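Local coordinates for putative periplasmic or exported protein (Salmonella enterica subsp. enterica serovar Typhimurium, PDB 4GQZ), which probably binds copper in the periplasm and helps the bacterium resist it, and forms a V-shaped dimer, at residues K93-K98 and G118-W123; T131-V134 and K139-S142; H143-S148 and T153-L158. All coordinates share one frame; numbering follows the deposited sequence.

Following the chain from the N terminus, the three contacts come in series, none nested in or crossing another. Contact 1 closes the loop from 93-98 to 118-123 by packing strand 94-101 against strand 120-125 of a different sheet. Contact 2 then pairs strands 129-136 and 139-146 as a beta hairpin beside strand 94-101, where Lys98 O lies 2.8 Å from Glu133 N. Contact 3 continues along the same strand 139-146 and brings the late segment 153-158 back over it, the latter held to Cys78 by the disulfide of Cys154. Leu132 joins the last two, its CD2 lying 3.7 Å from CD2 of Leu155, and together the contacts tie the two sheets across a shared apolar core.

Contact 1: residues K93-K98 and G118-W123; sequences KPFTVK and GFIGVW
Ile120 meets Phe95 and Val97 through a single methyl group, and no hydrogen bond crosses between the two segments. Along 118-123, Gly118 is the loop residue that precedes Phe119. Phe119 sets out away from 93-98, and its ring meets that of His81; Ile120 sets out toward 93-98. At Ile120 the strand begins. CG1 stands anti to the carbonyl carbon (chi1 -60°) and the extended second torsion carries CD1 outward to the aromatic residue. CD1 comes to 3.6 Å from Phe95 CD2, and it also approaches the base of that side chain, with Phe95 CB 4.0 Å from it. The methyl meets the ring at a slant, and the two side chains lie obliquely to each other. The same CD1 touches a second residue two positions on, at 4.2 Å from Val97 CG2, and so rests between alternate residues of one strand face. The backbone N of Gly121 is hydrogen-bonded with Tyr115 OH, and the side chain of Val122 packs on Met112 of strand 111-113.

With CA atoms of Phe95 and Ile120 9.1 Å apart, this is packing between sheets, as in a beta sandwich and consistent with the E-set clan of the family. Phe68 of strand 63-68 and Met112 both touch Val97 and Ile120, while Val134 of strand 129-136 packs on Phe95, enclosing this buried contact between neighbouring strands.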
ATOM      1  N   LYS B  93      11.556   6.691 -23.824  1.00 25.76           N
ATOM      2  CA  LYS B  93      10.884   7.548 -24.789  1.00 27.12           C
ATOM      3  C   LYS B  93       9.872   8.400 -24.047  1.00 26.13           C
ATOM      4  O   LYS B  93       9.325   7.961 -23.053  1.00 25.75           O
ATOM      5  CB  LYS B  93      10.187   6.705 -25.870  1.00 26.86           C
ATOM      6  CG  LYS B  93      11.141   5.999 -26.861  1.00 29.13           C
ATOM      7  CD  LYS B  93      11.935   7.013 -27.667  1.00 32.68           C
ATOM      8  CE  LYS B  93      12.815   6.362 -28.742  1.00 34.77           C
ATOM      9  NZ  LYS B  93      12.000   5.771 -29.838  1.00 35.15           N
ATOM     10  N   PRO B  94       9.635   9.630 -24.518  1.00 27.32           N
ATOM     11  CA  PRO B  94       8.632  10.472 -23.864  1.00 27.84           C
ATOM     12  C   PRO B  94       7.250  10.159 -24.399  1.00 25.58           C
ATOM     13  O   PRO B  94       7.069  10.085 -25.611  1.00 27.46           O
ATOM     14  CB  PRO B  94       9.052  11.887 -24.277  1.00 29.59           C
ATOM     15  CG  PRO B  94       9.693  11.711 -25.617  1.00 28.93           C
ATOM     16  CD  PRO B  94      10.379  10.357 -25.563  1.00 28.80           C
ATOM     17  N   PHE B  95       6.285   9.965 -23.513  1.00 24.49           N
ATOM     18  CA  PHE B  95       4.917   9.716 -23.949  1.00 25.05           C
ATOM     19  C   PHE B  95       3.954  10.701 -23.293  1.00 27.39           C
ATOM     20  O   PHE B  95       4.253  11.253 -22.235  1.00 28.10           O
ATOM     21  CB  PHE B  95       4.495   8.286 -23.592  1.00 24.88           C
ATOM     22  CG  PHE B  95       5.249   7.222 -24.340  1.00 23.98           C
ATOM     23  CD1 PHE B  95       4.822   6.801 -25.591  1.00 25.33           C
ATOM     24  CD2 PHE B  95       6.387   6.639 -23.790  1.00 24.73           C
ATOM     25  CE1 PHE B  95       5.527   5.817 -26.284  1.00 24.71           C
ATOM     26  CE2 PHE B  95       7.087   5.657 -24.464  1.00 23.82           C
ATOM     27  CZ  PHE B  95       6.664   5.243 -25.718  1.00 25.17           C
ATOM     28  N   THR B  96       2.811  10.934 -23.926  1.00 24.97           N
ATOM     29  CA  THR B  96       1.706  11.600 -23.250  1.00 27.39           C
ATOM     30  C   THR B  96       0.683  10.540 -22.838  1.00 25.63           C
ATOM     31  O   THR B  96       0.248   9.728 -23.658  1.00 24.90           O
ATOM     32  CB  THR B  96       1.052  12.667 -24.140  1.00 29.97           C
ATOM     33  OG1 THR B  96       2.016  13.685 -24.438  1.00 31.98           O
ATOM     34  CG2 THR B  96      -0.115  13.310 -23.420  1.00 31.17           C
ATOM     35  N   VAL B  97       0.309  10.541 -21.563  1.00 23.01           N
ATOM     36  CA  VAL B  97      -0.505   9.463 -21.009  1.00 22.15           C
ATOM     37  C   VAL B  97      -1.800  10.023 -20.425  1.00 23.12           C
ATOM     38  O   VAL B  97      -1.762  10.942 -19.600  1.00 24.07           O
ATOM     39  CB  VAL B  97       0.274   8.711 -19.904  1.00 22.44           C
ATOM     40  CG1 VAL B  97      -0.601   7.631 -19.242  1.00 21.42           C
ATOM     41  CG2 VAL B  97       1.573   8.096 -20.475  1.00 24.02           C
ATOM     42  N   LYS B  98      -2.939   9.487 -20.856  1.00 20.25           N
ATOM     43  CA  LYS B  98      -4.217   9.903 -20.283  1.00 21.46           C
ATOM     44  C   LYS B  98      -5.045   8.713 -19.847  1.00 21.11           C
ATOM     45  O   LYS B  98      -5.270   7.790 -20.627  1.00 20.58           O
ATOM     46  CB  LYS B  98      -5.037  10.744 -21.271  1.00 23.16           C
ATOM     47  CG  LYS B  98      -6.339  11.261 -20.653  1.00 22.92           C
ATOM     48  CD  LYS B  98      -7.052  12.295 -21.536  1.00 27.83           C
ATOM     49  CE  LYS B  98      -7.553  11.685 -22.826  1.00 27.25           C
ATOM     50  NZ  LYS B  98      -8.124  12.737 -23.712  1.00 30.92           N
ATOM     51  N   GLY B 118      11.160  -0.319 -21.159  1.00 19.31           N
ATOM     52  CA  GLY B 118      10.136   0.019 -22.138  1.00 19.31           C
ATOM     53  C   GLY B 118       8.723   0.176 -21.595  1.00 19.42           C
ATOM     54  O   GLY B 118       7.771   0.402 -22.365  1.00 17.86           O
ATOM     55  N   PHE B 119       8.572   0.071 -20.273  1.00 19.18           N
ATOM     56  CA  PHE B 119       7.241   0.208 -19.672  1.00 18.67           C
ATOM     57  C   PHE B 119       7.028   1.570 -19.015  1.00 20.16           C
ATOM     58  O   PHE B 119       7.983   2.313 -18.750  1.00 20.07           O
ATOM     59  CB  PHE B 119       6.999  -0.903 -18.645  1.00 18.64           C
ATOM     60  CG  PHE B 119       6.667  -2.235 -19.253  1.00 18.61           C
ATOM     61  CD1 PHE B 119       7.678  -3.062 -19.767  1.00 19.48           C
ATOM     62  CD2 PHE B 119       5.347  -2.676 -19.300  1.00 16.93           C
ATOM     63  CE1 PHE B 119       7.379  -4.306 -20.328  1.00 18.69           C
ATOM     64  CE2 PHE B 119       5.032  -3.921 -19.858  1.00 18.36           C
ATOM     65  CZ  PHE B 119       6.058  -4.741 -20.379  1.00 19.16           C
ATOM     66  N   ILE B 120       5.756   1.889 -18.780  1.00 17.08           N
ATOM     67  CA  ILE B 120       5.358   2.968 -17.883  1.00 18.85           C
ATOM     68  C   ILE B 120       4.372   2.393 -16.877  1.00 17.97           C
ATOM     69  O   ILE B 120       3.462   1.658 -17.260  1.00 17.74           O
ATOM     70  CB  ILE B 120       4.641   4.090 -18.642  1.00 18.15           C
ATOM     71  CG1 ILE B 120       5.566   4.671 -19.723  1.00 19.46           C
ATOM     72  CG2 ILE B 120       4.183   5.168 -17.667  1.00 20.71           C
ATOM     73  CD1 ILE B 120       4.859   5.450 -20.791  1.00 23.13           C
ATOM     74  N   GLY B 121       4.531   2.723 -15.598  1.00 16.36           N
ATOM     75  CA  GLY B 121       3.584   2.268 -14.594  1.00 17.69           C
ATOM     76  C   GLY B 121       2.712   3.396 -14.054  1.00 19.56           C
ATOM     77  O   GLY B 121       3.199   4.504 -13.826  1.00 18.56           O
ATOM     78  N   VAL B 122       1.415   3.140 -13.887  1.00 17.92           N
ATOM     79  CA  VAL B 122       0.555   4.106 -13.204  1.00 15.83           C
ATOM     80  C   VAL B 122      -0.163   3.475 -12.023  1.00 16.91           C
ATOM     81  O   VAL B 122      -0.483   2.287 -12.038  1.00 15.77           O
ATOM     82  CB  VAL B 122      -0.490   4.736 -14.142  1.00 17.89           C
ATOM     83  CG1 VAL B 122       0.198   5.611 -15.178  1.00 21.62           C
ATOM     84  CG2 VAL B 122      -1.323   3.650 -14.828  1.00 16.14           C
ATOM     85  N   TRP B 123      -0.435   4.288 -11.008  1.00 17.58           N
ATOM     86  CA  TRP B 123      -1.163   3.833  -9.838  1.00 17.06           C
ATOM     87  C   TRP B 123      -2.591   4.349  -9.902  1.00 18.49           C
ATOM     88  O   TRP B 123      -2.833   5.560  -9.949  1.00 18.51           O
ATOM     89  CB  TRP B 123      -0.459   4.321  -8.575  1.00 18.24           C
ATOM     90  CG  TRP B 123       0.890   3.657  -8.355  1.00 18.82           C
ATOM     91  CD1 TRP B 123       2.126   4.158  -8.693  1.00 19.28           C
ATOM     92  CD2 TRP B 123       1.128   2.383  -7.745  1.00 18.31           C
ATOM     93  NE1 TRP B 123       3.108   3.268  -8.328  1.00 19.06           N
ATOM     94  CE2 TRP B 123       2.526   2.176  -7.739  1.00 19.15           C
ATOM     95  CE3 TRP B 123       0.297   1.398  -7.208  1.00 17.31           C
ATOM     96  CZ2 TRP B 123       3.106   1.015  -7.222  1.00 19.56           C
ATOM     97  CZ3 TRP B 123       0.870   0.253  -6.689  1.00 19.87           C
ATOM     98  CH2 TRP B 123       2.266   0.067  -6.704  1.00 19.77           C
TER

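Contact 2: residues T131-V134 and K139-S142; sequences TLEV and KTAS
Val134 and Ala141 form an antiparallel hydrogen-bonded pair in which each residue gives its N-H to the other's carbonyl. Val134 N donates to Ala141 O at 2.8 Å, a nearly straight bond at 170°. The return bond, Ala141 N to Val134 O, measures 2.9 Å and is a little more bent. Both acceptors also receive a weaker CA-H contact from a residue next to their main donor: Glu133 CA lies 3.3 Å from Ala141 O, and Thr140 CA lies 3.2 Å from Val134 O. Leu132 O has a similar neighbour in Ser142 CA, at 3.1 Å.

Glu133 and Ser142 make the adjoining non-hydrogen-bonded pair, with their N-H groups and carbonyls turned to the outer sides of the two strands. This alternation is that of a beta hairpin, strands 129-136 and 139-146, whose next bonded pair is Leu132 with His143. On its far side strand 129-136 is paired with strand 94-101, where Glu133 makes its backbone bonding with Lys98. Thr140, by contrast, bonds through its backbone with Arg161, the C-terminal residue.

The side chains of Glu133 and Ser142 share one face of the sheet, their CB atoms 4.1 Å apart. With CG anti to its backbone N (chi1 -179°) and the chain extended beyond, the side chain of Glu133 crosses that of Thr140 at a slant, with Thr140 CG2 3.7 Å from Glu133 OE2. Its other carboxylate oxygen, OE1, has a long, weak ion pair with Lys98. The opposite face carries Val134 and Ala141, the former packed on Phe68 and Phe95, the latter on Leu160.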
ATOM      1  N   THR B 131     -10.438   3.973 -19.858  1.00 20.60           N
ATOM      2  CA  THR B 131      -9.652   3.937 -21.084  1.00 20.64           C
ATOM      3  C   THR B 131      -8.299   4.548 -20.816  1.00 21.17           C
ATOM      4  O   THR B 131      -8.197   5.571 -20.137  1.00 19.29           O
ATOM      5  CB  THR B 131     -10.338   4.720 -22.226  1.00 22.20           C
ATOM      6  OG1 THR B 131     -11.628   4.155 -22.485  1.00 25.97           O
ATOM      7  CG2 THR B 131      -9.507   4.662 -23.522  1.00 21.82           C
ATOM      8  N   LEU B 132      -7.258   3.915 -21.342  1.00 18.51           N
ATOM      9  CA  LEU B 132      -5.922   4.499 -21.336  1.00 19.67           C
ATOM     10  C   LEU B 132      -5.608   4.939 -22.763  1.00 20.56           C
ATOM     11  O   LEU B 132      -5.816   4.171 -23.707  1.00 21.76           O
ATOM     12  CB  LEU B 132      -4.884   3.465 -20.891  1.00 18.10           C
ATOM     13  CG  LEU B 132      -3.436   3.823 -21.258  1.00 22.37           C
ATOM     14  CD1 LEU B 132      -2.956   5.008 -20.453  1.00 23.04           C
ATOM     15  CD2 LEU B 132      -2.483   2.648 -21.096  1.00 23.44           C
ATOM     16  N   GLU B 133      -5.136   6.171 -22.930  1.00 20.10           N
ATOM     17  CA  GLU B 133      -4.659   6.611 -24.239  1.00 21.97           C
ATOM     18  C   GLU B 133      -3.222   7.032 -24.099  1.00 22.02           C
ATOM     19  O   GLU B 133      -2.844   7.662 -23.107  1.00 21.81           O
ATOM     20  CB  GLU B 133      -5.484   7.769 -24.807  1.00 24.66           C
ATOM     21  CG  GLU B 133      -4.999   8.202 -26.201  1.00 25.69           C
ATOM     22  CD  GLU B 133      -5.731   9.420 -26.748  1.00 31.41           C
ATOM     23  OE1 GLU B 133      -6.587   9.972 -26.029  1.00 32.52           O
ATOM     24  OE2 GLU B 133      -5.439   9.820 -27.901  1.00 34.85           O
ATOM     25  N   VAL B 134      -2.408   6.652 -25.076  1.00 22.36           N
ATOM     26  CA  VAL B 134      -1.000   7.000 -25.077  1.00 21.30           C
ATOM     27  C   VAL B 134      -0.705   7.677 -26.407  1.00 22.92           C
ATOM     28  O   VAL B 134      -1.306   7.338 -27.433  1.00 22.96           O
ATOM     29  CB  VAL B 134      -0.119   5.738 -24.894  1.00 21.83           C
ATOM     30  CG1 VAL B 134       1.357   6.095 -24.962  1.00 25.26           C
ATOM     31  CG2 VAL B 134      -0.433   5.080 -23.573  1.00 22.98           C
ATOM     32  N   LYS B 139       1.458  10.049 -33.018  1.00 27.14           N
ATOM     33  CA  LYS B 139       0.767   8.759 -33.109  1.00 27.48           C
ATOM     34  C   LYS B 139       0.096   8.421 -31.784  1.00 25.07           C
ATOM     35  O   LYS B 139       0.592   8.812 -30.734  1.00 25.54           O
ATOM     36  CB  LYS B 139       1.761   7.643 -33.454  1.00 26.15           C
ATOM     37  CG  LYS B 139       2.522   7.835 -34.756  1.00 29.63           C
ATOM     38  CD  LYS B 139       3.474   6.650 -34.985  1.00 31.91           C
ATOM     39  CE  LYS B 139       4.886   7.111 -35.364  1.00 35.36           C
ATOM     40  NZ  LYS B 139       4.922   7.925 -36.610  1.00 35.74           N
ATOM     41  N   THR B 140      -1.009   7.676 -31.833  1.00 24.61           N
ATOM     42  CA  THR B 140      -1.750   7.338 -30.616  1.00 23.51           C
ATOM     43  C   THR B 140      -2.135   5.878 -30.548  1.00 23.49           C
ATOM     44  O   THR B 140      -2.210   5.182 -31.565  1.00 20.97           O
ATOM     45  CB  THR B 140      -3.083   8.131 -30.481  1.00 24.22           C
ATOM     46  OG1 THR B 140      -3.941   7.800 -31.578  1.00 26.27           O
ATOM     47  CG2 THR B 140      -2.837   9.627 -30.455  1.00 27.02           C
ATOM     48  N   ALA B 141      -2.391   5.419 -29.327  1.00 21.82           N
ATOM     49  CA  ALA B 141      -2.986   4.108 -29.116  1.00 21.98           C
ATOM     50  C   ALA B 141      -3.911   4.229 -27.923  1.00 22.93           C
ATOM     51  O   ALA B 141      -3.691   5.056 -27.032  1.00 22.53           O
ATOM     52  CB  ALA B 141      -1.903   3.049 -28.845  1.00 20.54           C
ATOM     53  N   SER B 142      -4.951   3.415 -27.885  1.00 22.59           N
ATOM     54  CA  SER B 142      -5.769   3.391 -26.688  1.00 23.50           C
ATOM     55  C   SER B 142      -6.352   2.008 -26.441  1.00 23.35           C
ATOM     56  O   SER B 142      -6.417   1.163 -27.340  1.00 21.04           O
ATOM     57  CB  SER B 142      -6.865   4.461 -26.736  1.00 26.40           C
ATOM     58  OG  SER B 142      -7.853   4.138 -27.680  1.00 30.25           O
TER

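Contact 3: residues H143-S148 and T153-L158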
ATOM      1  N   HIS B 143      -6.780   1.777 -25.213  1.00 21.60           N
ATOM      2  CA  HIS B 143      -7.270   0.462 -24.845  1.00 21.73           C
ATOM      3  C   HIS B 143      -8.126   0.559 -23.609  1.00 20.99           C
ATOM      4  O   HIS B 143      -7.878   1.381 -22.734  1.00 19.17           O
ATOM      5  CB  HIS B 143      -6.082  -0.455 -24.564  1.00 22.51           C
ATOM      6  CG  HIS B 143      -6.387  -1.909 -24.729  1.00 23.03           C
ATOM      7  ND1 HIS B 143      -7.095  -2.632 -23.793  1.00 23.39           N
ATOM      8  CD2 HIS B 143      -6.054  -2.782 -25.708  1.00 25.43           C
ATOM      9  CE1 HIS B 143      -7.191  -3.888 -24.193  1.00 25.51           C
ATOM     10  NE2 HIS B 143      -6.567  -4.007 -25.350  1.00 25.52           N
ATOM     11  N   ALA B 144      -9.151  -0.279 -23.544  1.00 19.23           N
ATOM     12  CA  ALA B 144      -9.999  -0.337 -22.383  1.00 20.81           C
ATOM     13  C   ALA B 144      -9.161  -0.903 -21.252  1.00 20.23           C
ATOM     14  O   ALA B 144      -8.316  -1.771 -21.476  1.00 20.79           O
ATOM     15  CB  ALA B 144     -11.195  -1.237 -22.667  1.00 22.60           C
ATOM     16  N   ILE B 145      -9.359  -0.394 -20.045  1.00 21.01           N
ATOM     17  CA  ILE B 145      -8.673  -0.952 -18.898  1.00 21.06           C
ATOM     18  C   ILE B 145      -9.661  -1.133 -17.758  1.00 22.76           C
ATOM     19  O   ILE B 145     -10.755  -0.545 -17.752  1.00 19.89           O
ATOM     20  CB  ILE B 145      -7.506  -0.060 -18.425  1.00 20.24           C
ATOM     21  CG1 ILE B 145      -8.021   1.301 -17.958  1.00 22.72           C
ATOM     22  CG2 ILE B 145      -6.437   0.069 -19.516  1.00 21.46           C
ATOM     23  CD1 ILE B 145      -7.010   2.080 -17.125  1.00 21.61           C
ATOM     24  N   ALA B 146      -9.285  -1.959 -16.793  1.00 18.89           N
ATOM     25  CA  ALA B 146     -10.088  -2.099 -15.582  1.00 19.91           C
ATOM     26  C   ALA B 146      -9.156  -2.434 -14.432  1.00 20.50           C
ATOM     27  O   ALA B 146      -8.061  -2.932 -14.656  1.00 19.23           O
ATOM     28  CB  ALA B 146     -11.152  -3.169 -15.757  1.00 22.10           C
ATOM     29  N   THR B 147      -9.575  -2.140 -13.205  1.00 19.87           N
ATOM     30  CA  THR B 147      -8.696  -2.332 -12.051  1.00 20.84           C
ATOM     31  C   THR B 147      -9.372  -3.153 -10.949  1.00 21.47           C
ATOM     32  O   THR B 147      -9.227  -2.877  -9.745  1.00 19.03           O
ATOM     33  CB  THR B 147      -8.217  -0.984 -11.486  1.00 19.65           C
ATOM     34  OG1 THR B 147      -9.352  -0.178 -11.183  1.00 20.63           O
ATOM     35  CG2 THR B 147      -7.351  -0.241 -12.504  1.00 18.81           C
ATOM     36  N   SER B 148     -10.129  -4.159 -11.367  1.00 22.39           N
ATOM     37  CA  SER B 148     -10.737  -5.076 -10.417  1.00 25.20           C
ATOM     38  C   SER B 148      -9.704  -6.127 -10.007  1.00 24.66           C
ATOM     39  O   SER B 148      -8.595  -6.152 -10.541  1.00 22.99           O
ATOM     40  CB  SER B 148     -11.959  -5.740 -11.035  1.00 25.91           C
ATOM     41  OG  SER B 148     -11.558  -6.823 -11.851  1.00 31.55           O
ATOM     42  N   THR B 153      -2.242  -6.746 -14.887  1.00 22.65           N
ATOM     43  CA  THR B 153      -1.391  -5.632 -14.497  1.00 21.63           C
ATOM     44  C   THR B 153      -0.465  -5.247 -15.645  1.00 22.41           C
ATOM     45  O   THR B 153       0.321  -4.293 -15.545  1.00 21.67           O
ATOM     46  CB  THR B 153      -0.579  -5.984 -13.242  1.00 21.69           C
ATOM     47  OG1 THR B 153       0.266  -7.126 -13.500  1.00 16.75           O
ATOM     48  CG2 THR B 153      -1.533  -6.299 -12.108  1.00 19.88           C
ATOM     49  N   CYS B 154      -0.569  -5.984 -16.746  1.00 21.64           N
ATOM     50  CA  CYS B 154       0.295  -5.742 -17.882  1.00 22.22           C
ATOM     51  C   CYS B 154      -0.543  -5.480 -19.127  1.00 23.65           C
ATOM     52  O   CYS B 154      -1.426  -6.270 -19.467  1.00 23.77           O
ATOM     53  CB  CYS B 154       1.211  -6.947 -18.102  1.00 24.21           C
ATOM     54  SG  CYS B 154       2.548  -6.624 -19.238  1.00 27.91           S
ATOM     55  N   LEU B 155      -0.268  -4.367 -19.800  1.00 21.58           N
ATOM     56  CA  LEU B 155      -0.987  -3.999 -21.023  1.00 20.41           C
ATOM     57  C   LEU B 155       0.036  -3.775 -22.138  1.00 19.52           C
ATOM     58  O   LEU B 155       0.806  -2.805 -22.097  1.00 17.49           O
ATOM     59  CB  LEU B 155      -1.812  -2.729 -20.785  1.00 16.68           C
ATOM     60  CG  LEU B 155      -2.502  -2.137 -22.015  1.00 21.14           C
ATOM     61  CD1 LEU B 155      -3.402  -3.167 -22.682  1.00 20.43           C
ATOM     62  CD2 LEU B 155      -3.294  -0.899 -21.646  1.00 20.83           C
ATOM     63  N   THR B 156       0.070  -4.671 -23.127  1.00 18.33           N
ATOM     64  CA  THR B 156       1.026  -4.534 -24.227  1.00 20.04           C
ATOM     65  C   THR B 156       0.329  -4.277 -25.562  1.00 19.50           C
ATOM     66  O   THR B 156       0.989  -4.025 -26.569  1.00 19.81           O
ATOM     67  CB  THR B 156       1.930  -5.780 -24.364  1.00 18.46           C
ATOM     68  OG1 THR B 156       1.112  -6.953 -24.405  1.00 20.10           O
ATOM     69  CG2 THR B 156       2.888  -5.900 -23.168  1.00 21.16           C
ATOM     70  N   GLU B 157      -1.001  -4.331 -25.557  1.00 21.64           N
ATOM     71  CA  GLU B 157      -1.788  -4.148 -26.783  1.00 23.89           C
ATOM     72  C   GLU B 157      -1.971  -2.672 -27.118  1.00 21.41           C
ATOM     73  O   GLU B 157      -3.093  -2.173 -27.165  1.00 23.52           O
ATOM     74  CB  GLU B 157      -3.165  -4.823 -26.651  1.00 27.42           C
ATOM     75  CG  GLU B 157      -3.113  -6.362 -26.596  1.00 29.52           C
ATOM     76  CD  GLU B 157      -4.457  -7.007 -26.221  1.00 35.56           C
ATOM     77  OE1 GLU B 157      -4.486  -8.248 -26.041  1.00 38.71           O
ATOM     78  OE2 GLU B 157      -5.484  -6.290 -26.110  1.00 33.37           O
ATOM     79  N   LEU B 158      -0.868  -1.971 -27.337  1.00 21.37           N
ATOM     80  CA  LEU B 158      -0.937  -0.535 -27.600  1.00 21.03           C
ATOM     81  C   LEU B 158      -0.159  -0.157 -28.845  1.00 19.76           C
ATOM     82  O   LEU B 158       0.852   0.531 -28.748  1.00 19.49           O
ATOM     83  CB  LEU B 158      -0.387   0.260 -26.411  1.00 19.19           C
ATOM     84  CG  LEU B 158      -1.240   0.349 -25.145  1.00 21.95           C
ATOM     85  CD1 LEU B 158      -0.435   0.982 -23.999  1.00 21.11           C
ATOM     86  CD2 LEU B 158      -2.505   1.135 -25.413  1.00 19.37           C
TER
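The backbones of His143 and Leu158 run with CA atoms 7.0 Å apart, and those of Ile145 and Leu155 are further separated, so no backbone-to-backbone bond joins the two segments, and the contact is made mainly by side chains. His143 carries most of the contact. Its CG stands anti to the backbone N (chi1 -156°), which places the imidazole between Leu155 and Glu157. Leu155 CD1 sits over one face, 3.9 Å from the ring centroid and only 11° off the normal, a CH-pi contact. At the ring edge, NE2 donates to Glu157 OE2 at 2.6 Å. This bond is short but bent, the oxygen being met on its anti side and lying 23° out of the imidazole plane; ring and carboxylate are turned well away from coplanar.

The second ring nitrogen is also used: ND1 donates to Ala144 O at 2.8 Å, almost straight and within the ring plane. Two donors on one imidazole are consistent with a protonated ring, which the nearby carboxylate would probably stabilise. Together the two bonds hold the ring in its rotation, with Leu155 CD1 over one face.

Glu157 is the centre of an inverse gamma turn, and its side chain, extended beyond CG, reaches the histidine with its carboxylate. Strand 154-155 itself joins a mixed sheet beside strand 63-68, and Cys154 is bound to Cys78 by a disulfide.

The rest of the contact is apolar. Leu158 CD2 reaches His143 CB at 4.0 Å, and the other methyl of Leu155, CD2, comes to 3.9 Å from Ile145 CG2, the two side chains crossing at about a right angle. Leu132 of strand 129-136 packs on Ile145, Leu155 and Leu158, while Phe68 of strand 63-68 touches Leu155 and Leu158.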